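Local coordinates for protein beta-catenin homolog sys-1 (Caenorhabditis elegans, PDB 3C2G) that acts as a beta-catenin that coregulates transcription in the Wnt asymmetry pathway, binding the TCF factor POP-1 directly to activate or repress target genes, at residues 360-372 and 401-413. Sequence-based numbering, arbitrary orientation.
Sequences KDIAIRSNAIFLL and CLRTLNNFLMMWI
CG of Phe408 and CG1 of Ile369 each lie anti to their own carbonyl carbon (chi1 -73° and -62°), and with these torsions the ring and the CG1–CD1 branch slide past each other in opposite directions. Ile369 CD1 then lies over one face of the ring in a CH-pi contact, 4.2 Å from its centroid, while Ile369 CG1 presses on Phe408 CD2 at 3.5 Å. The ring is a knob in a hole formed by Lys360, Ala363, Ala368 and Ile369; Ala363 CB meets Phe408 CZ at the edge, 3.8 Å away, and the aliphatic part of Lys360 runs past Phe408 CD1 and CE1. An alanine in place of Phe408 would probably leave a gap between helix 388-409 and the pair of short helices, and Ile369 CD1 without the face it rests on. Leu372 is a second knob, sent the other way, among Cys401, Thr404, Leu405 and Phe408, its CD1 4.0 Å from Thr404 CB. Farther along, Ile364 CD1 approaches Trp412 CZ2 at 4.1 Å. The ammonium of Lys360 finds its main partner in an acidic side chain of the bound peptide, beside Asn407, whose OD1 bonds to the peptide backbone. In this armadillo domain, a Schellman motif with Asn367 as C-prime residue ends helix 357-365 before helix 368-377 begins; both pack on helix 388-409, with helix 339-352 touching Leu372 and Thr404 and helix 425-432 meeting Ile364 and Ile369.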
loop_
_atom_site.group_PDB
_atom_site.type_symbol
_atom_site.label_atom_id
_atom_site.label_comp_id
_atom_site.label_asym_id
_atom_site.label_seq_id
_atom_site.Cartn_x
_atom_site.Cartn_y
_atom_site.Cartn_z
ATOM N N LYS A 360 -2.397 -12.271 -19.775
ATOM C CA LYS A 360 -2.539 -11.307 -20.866
ATOM C C LYS A 360 -3.703 -11.697 -21.783
ATOM O O LYS A 360 -4.501 -10.837 -22.195
ATOM C CB LYS A 360 -1.241 -11.224 -21.661
ATOM C CG LYS A 360 -0.224 -10.292 -21.061
ATOM C CD LYS A 360 1.133 -10.931 -20.963
ATOM C CE LYS A 360 2.154 -10.070 -21.651
ATOM N NZ LYS A 360 3.475 -10.016 -20.971
ATOM N N ASP A 361 -3.816 -12.992 -22.087
ATOM C CA ASP A 361 -4.877 -13.454 -22.987
ATOM C C ASP A 361 -6.253 -13.197 -22.387
ATOM O O ASP A 361 -7.161 -12.705 -23.074
ATOM C CB ASP A 361 -4.706 -14.931 -23.362
ATOM C CG ASP A 361 -3.519 -15.176 -24.301
ATOM O OD1 ASP A 361 -3.110 -14.249 -25.038
ATOM O OD2 ASP A 361 -2.994 -16.311 -24.307
ATOM N N ILE A 362 -6.408 -13.497 -21.099
ATOM C CA ILE A 362 -7.679 -13.224 -20.427
ATOM C C ILE A 362 -8.019 -11.736 -20.539
ATOM O O ILE A 362 -9.104 -11.361 -20.987
ATOM C CB ILE A 362 -7.661 -13.715 -18.966
ATOM C CG1 ILE A 362 -7.613 -15.250 -18.954
ATOM C CG2 ILE A 362 -8.875 -13.185 -18.194
ATOM C CD1 ILE A 362 -6.984 -15.867 -17.710
ATOM N N ALA A 363 -7.067 -10.896 -20.158
ATOM C CA ALA A 363 -7.243 -9.459 -20.232
ATOM C C ALA A 363 -7.687 -8.985 -21.634
ATOM O O ALA A 363 -8.672 -8.255 -21.773
ATOM C CB ALA A 363 -5.975 -8.770 -19.781
ATOM N N ILE A 364 -6.983 -9.424 -22.674
ATOM C CA ILE A 364 -7.334 -9.028 -24.048
ATOM C C ILE A 364 -8.767 -9.403 -24.434
ATOM O O ILE A 364 -9.479 -8.593 -25.019
ATOM C CB ILE A 364 -6.308 -9.582 -25.064
ATOM C CG1 ILE A 364 -5.011 -8.779 -24.982
ATOM C CG2 ILE A 364 -6.852 -9.558 -26.495
ATOM C CD1 ILE A 364 -3.834 -9.551 -25.478
ATOM N N ARG A 365 -9.200 -10.611 -24.083
ATOM C CA ARG A 365 -10.562 -11.052 -24.394
ATOM C C ARG A 365 -11.614 -10.265 -23.627
ATOM O O ARG A 365 -12.787 -10.247 -24.010
ATOM C CB ARG A 365 -10.741 -12.548 -24.144
ATOM C CG ARG A 365 -10.061 -13.438 -25.169
ATOM C CD ARG A 365 -10.507 -14.905 -25.055
ATOM N NE ARG A 365 -9.780 -15.642 -24.017
ATOM C CZ ARG A 365 -10.240 -15.861 -22.783
ATOM N NH1 ARG A 365 -11.436 -15.402 -22.422
ATOM N NH2 ARG A 365 -9.501 -16.539 -21.904
ATOM N N SER A 366 -11.213 -9.609 -22.545
ATOM C CA SER A 366 -12.154 -8.755 -21.836
ATOM C C SER A 366 -11.933 -7.282 -22.165
ATOM O O SER A 366 -12.432 -6.401 -21.456
ATOM C CB SER A 366 -12.089 -9.013 -20.334
ATOM O OG SER A 366 -12.199 -10.412 -20.088
ATOM N N ASN A 367 -11.196 -7.025 -23.247
ATOM C CA ASN A 367 -10.982 -5.669 -23.752
ATOM C C ASN A 367 -10.104 -4.794 -22.869
ATOM O O ASN A 367 -10.263 -3.577 -22.844
ATOM C CB ASN A 367 -12.323 -4.960 -24.029
ATOM C CG ASN A 367 -12.849 -5.223 -25.441
ATOM O OD1 ASN A 367 -12.407 -6.154 -26.127
ATOM N ND2 ASN A 367 -13.793 -4.394 -25.884
ATOM N N ALA A 368 -9.174 -5.406 -22.148
ATOM C CA ALA A 368 -8.324 -4.650 -21.237
ATOM C C ALA A 368 -7.652 -3.467 -21.937
ATOM O O ALA A 368 -7.600 -2.374 -21.384
ATOM C CB ALA A 368 -7.284 -5.556 -20.586
ATOM N N ILE A 369 -7.165 -3.674 -23.159
ATOM C CA ILE A 369 -6.448 -2.610 -23.870
ATOM C C ILE A 369 -7.368 -1.441 -24.196
ATOM O O ILE A 369 -7.016 -0.283 -23.961
ATOM C CB ILE A 369 -5.670 -3.123 -25.116
ATOM C CG1 ILE A 369 -4.603 -4.125 -24.678
ATOM C CG2 ILE A 369 -5.001 -1.962 -25.843
ATOM C CD1 ILE A 369 -4.158 -5.105 -25.745
ATOM N N PHE A 370 -8.556 -1.737 -24.701
ATOM C CA PHE A 370 -9.553 -0.699 -24.892
ATOM C C PHE A 370 -9.774 0.110 -23.601
ATOM O O PHE A 370 -9.860 1.337 -23.633
ATOM C CB PHE A 370 -10.874 -1.318 -25.339
ATOM C CG PHE A 370 -11.537 -0.573 -26.447
ATOM C CD1 PHE A 370 -11.494 -1.069 -27.752
ATOM C CD2 PHE A 370 -12.200 0.637 -26.196
ATOM C CE1 PHE A 370 -12.103 -0.382 -28.796
ATOM C CE2 PHE A 370 -12.814 1.341 -27.232
ATOM C CZ PHE A 370 -12.770 0.826 -28.539
ATOM N N LEU A 371 -9.864 -0.584 -22.468
ATOM C CA LEU A 371 -10.150 0.060 -21.202
ATOM C C LEU A 371 -9.051 1.007 -20.766
ATOM O O LEU A 371 -9.342 2.095 -20.258
ATOM C CB LEU A 371 -10.428 -0.976 -20.109
ATOM C CG LEU A 371 -10.714 -0.415 -18.713
ATOM C CD1 LEU A 371 -11.962 0.436 -18.732
ATOM C CD2 LEU A 371 -10.844 -1.530 -17.720
ATOM N N LEU A 372 -7.796 0.604 -20.966
ATOM C CA LEU A 372 -6.666 1.503 -20.733
ATOM C C LEU A 372 -6.812 2.805 -21.504
ATOM O O LEU A 372 -6.514 3.876 -20.982
ATOM C CB LEU A 372 -5.347 0.852 -21.129
ATOM C CG LEU A 372 -5.011 -0.503 -20.524
ATOM C CD1 LEU A 372 -3.727 -1.019 -21.147
ATOM C CD2 LEU A 372 -4.911 -0.422 -19.002
ATOM N N CYS A 401 -1.567 2.641 -16.379
ATOM C CA CYS A 401 -2.183 2.187 -17.626
ATOM C C CYS A 401 -1.147 1.911 -18.718
ATOM O O CYS A 401 -1.166 0.852 -19.335
ATOM C CB CYS A 401 -3.241 3.171 -18.104
ATOM S SG CYS A 401 -4.732 3.251 -17.058
ATOM N N LEU A 402 -0.211 2.838 -18.901
ATOM C CA LEU A 402 0.841 2.704 -19.895
ATOM C C LEU A 402 1.809 1.580 -19.572
ATOM O O LEU A 402 2.338 0.925 -20.482
ATOM C CB LEU A 402 1.602 4.013 -20.054
ATOM C CG LEU A 402 0.804 5.225 -20.524
ATOM C CD1 LEU A 402 1.690 6.426 -20.395
ATOM C CD2 LEU A 402 0.273 5.099 -21.968
ATOM N N ARG A 403 2.051 1.344 -18.290
ATOM C CA ARG A 403 2.876 0.197 -17.893
ATOM C C ARG A 403 2.152 -1.119 -18.248
ATOM O O ARG A 403 2.768 -2.090 -18.671
ATOM C CB ARG A 403 3.218 0.270 -16.402
ATOM C CG ARG A 403 4.619 -0.210 -16.061
ATOM C CD ARG A 403 4.997 -0.032 -14.561
ATOM N NE ARG A 403 3.881 -0.334 -13.667
ATOM C CZ ARG A 403 3.240 0.580 -12.946
ATOM N NH1 ARG A 403 3.631 1.857 -12.993
ATOM N NH2 ARG A 403 2.204 0.216 -12.184
ATOM N N THR A 404 0.835 -1.141 -18.109
ATOM C CA THR A 404 0.080 -2.308 -18.518
ATOM C C THR A 404 0.150 -2.477 -20.035
ATOM O O THR A 404 0.348 -3.593 -20.518
ATOM C CB THR A 404 -1.383 -2.219 -18.078
ATOM O OG1 THR A 404 -1.426 -1.927 -16.682
ATOM C CG2 THR A 404 -2.119 -3.527 -18.372
ATOM N N LEU A 405 0.000 -1.372 -20.768
ATOM C CA LEU A 405 0.115 -1.388 -22.221
ATOM C C LEU A 405 1.433 -1.997 -22.655
ATOM O O LEU A 405 1.459 -2.858 -23.522
ATOM C CB LEU A 405 -0.034 0.018 -22.829
ATOM C CG LEU A 405 0.037 0.143 -24.374
ATOM C CD1 LEU A 405 -1.043 -0.678 -25.041
ATOM C CD2 LEU A 405 -0.042 1.603 -24.852
ATOM N N ASN A 406 2.513 -1.562 -22.021
ATOM C CA ASN A 406 3.860 -1.971 -22.381
ATOM C C ASN A 406 4.108 -3.451 -22.143
ATOM O O ASN A 406 4.804 -4.096 -22.926
ATOM C CB ASN A 406 4.894 -1.113 -21.649
ATOM C CG ASN A 406 4.827 0.369 -22.047
ATOM O OD1 ASN A 406 4.123 0.751 -22.990
ATOM N ND2 ASN A 406 5.567 1.206 -21.325
ATOM N N ASN A 407 3.516 -3.997 -21.083
ATOM C CA ASN A 407 3.553 -5.444 -20.837
ATOM C C ASN A 407 2.824 -6.266 -21.898
ATOM O O ASN A 407 3.175 -7.417 -22.124
ATOM C CB ASN A 407 3.042 -5.777 -19.435
ATOM C CG ASN A 407 3.985 -5.296 -18.341
ATOM O OD1 ASN A 407 5.178 -5.084 -18.586
ATOM N ND2 ASN A 407 3.452 -5.098 -17.132
ATOM N N PHE A 408 1.829 -5.672 -22.559
ATOM C CA PHE A 408 1.161 -6.306 -23.706
ATOM C C PHE A 408 2.001 -6.263 -24.983
ATOM O O PHE A 408 2.144 -7.268 -25.666
ATOM C CB PHE A 408 -0.185 -5.645 -24.013
ATOM C CG PHE A 408 -1.260 -5.958 -23.033
ATOM C CD1 PHE A 408 -1.572 -7.267 -22.714
ATOM C CD2 PHE A 408 -1.991 -4.936 -22.452
ATOM C CE1 PHE A 408 -2.575 -7.551 -21.806
ATOM C CE2 PHE A 408 -3.002 -5.210 -21.541
ATOM C CZ PHE A 408 -3.292 -6.523 -21.217
ATOM N N LEU A 409 2.540 -5.092 -25.312
ATOM C CA LEU A 409 3.149 -4.871 -26.624
ATOM C C LEU A 409 4.369 -5.754 -26.897
ATOM O O LEU A 409 4.719 -5.977 -28.047
ATOM C CB LEU A 409 3.459 -3.387 -26.856
ATOM C CG LEU A 409 2.255 -2.436 -26.899
ATOM C CD1 LEU A 409 2.662 -0.959 -26.841
ATOM C CD2 LEU A 409 1.366 -2.705 -28.102
HETATM N N MSE A 410 4.981 -6.272 -25.841
HETATM C CA MSE A 410 6.107 -7.197 -25.957
HETATM C C MSE A 410 5.789 -8.388 -26.854
HETATM O O MSE A 410 6.576 -8.726 -27.745
HETATM C CB MSE A 410 6.524 -7.691 -24.573
HETATM C CG MSE A 410 6.730 -6.576 -23.566
HETATM SE SE MSE A 410 8.545 -5.831 -23.520
HETATM C CE MSE A 410 8.931 -5.537 -25.425
HETATM N N MSE A 411 4.628 -9.002 -26.621
HETATM C CA MSE A 411 4.126 -10.128 -27.414
HETATM C C MSE A 411 4.393 -10.013 -28.914
HETATM O O MSE A 411 4.768 -10.979 -29.558
HETATM C CB MSE A 411 2.614 -10.274 -27.222
HETATM C CG MSE A 411 2.163 -10.695 -25.833
HETATM SE SE MSE A 411 0.210 -10.521 -25.638
HETATM C CE MSE A 411 -0.380 -11.693 -27.109
ATOM N N TRP A 412 4.196 -8.821 -29.461
ATOM C CA TRP A 412 4.044 -8.654 -30.898
ATOM C C TRP A 412 5.225 -8.024 -31.603
ATOM O O TRP A 412 5.182 -7.818 -32.815
ATOM C CB TRP A 412 2.787 -7.844 -31.185
ATOM C CG TRP A 412 1.587 -8.467 -30.618
ATOM C CD1 TRP A 412 1.143 -9.729 -30.846
ATOM C CD2 TRP A 412 0.661 -7.871 -29.707
ATOM N NE1 TRP A 412 -0.004 -9.960 -30.141
ATOM C CE2 TRP A 412 -0.327 -8.834 -29.432
ATOM C CE3 TRP A 412 0.567 -6.611 -29.099
ATOM C CZ2 TRP A 412 -1.401 -8.582 -28.581
ATOM C CZ3 TRP A 412 -0.501 -6.362 -28.255
ATOM C CH2 TRP A 412 -1.471 -7.345 -28.002
ATOM N N ILE A 413 6.271 -7.712 -30.851
ATOM C CA ILE A 413 7.465 -7.141 -31.443
ATOM C C ILE A 413 8.450 -8.270 -31.739
ATOM O O ILE A 413 8.760 -9.071 -30.848
ATOM C CB ILE A 413 8.065 -6.027 -30.563
ATOM C CG1 ILE A 413 7.013 -4.932 -30.344
ATOM C CG2 ILE A 413 9.303 -5.421 -31.220
ATOM C CD1 ILE A 413 7.278 -4.019 -29.185
#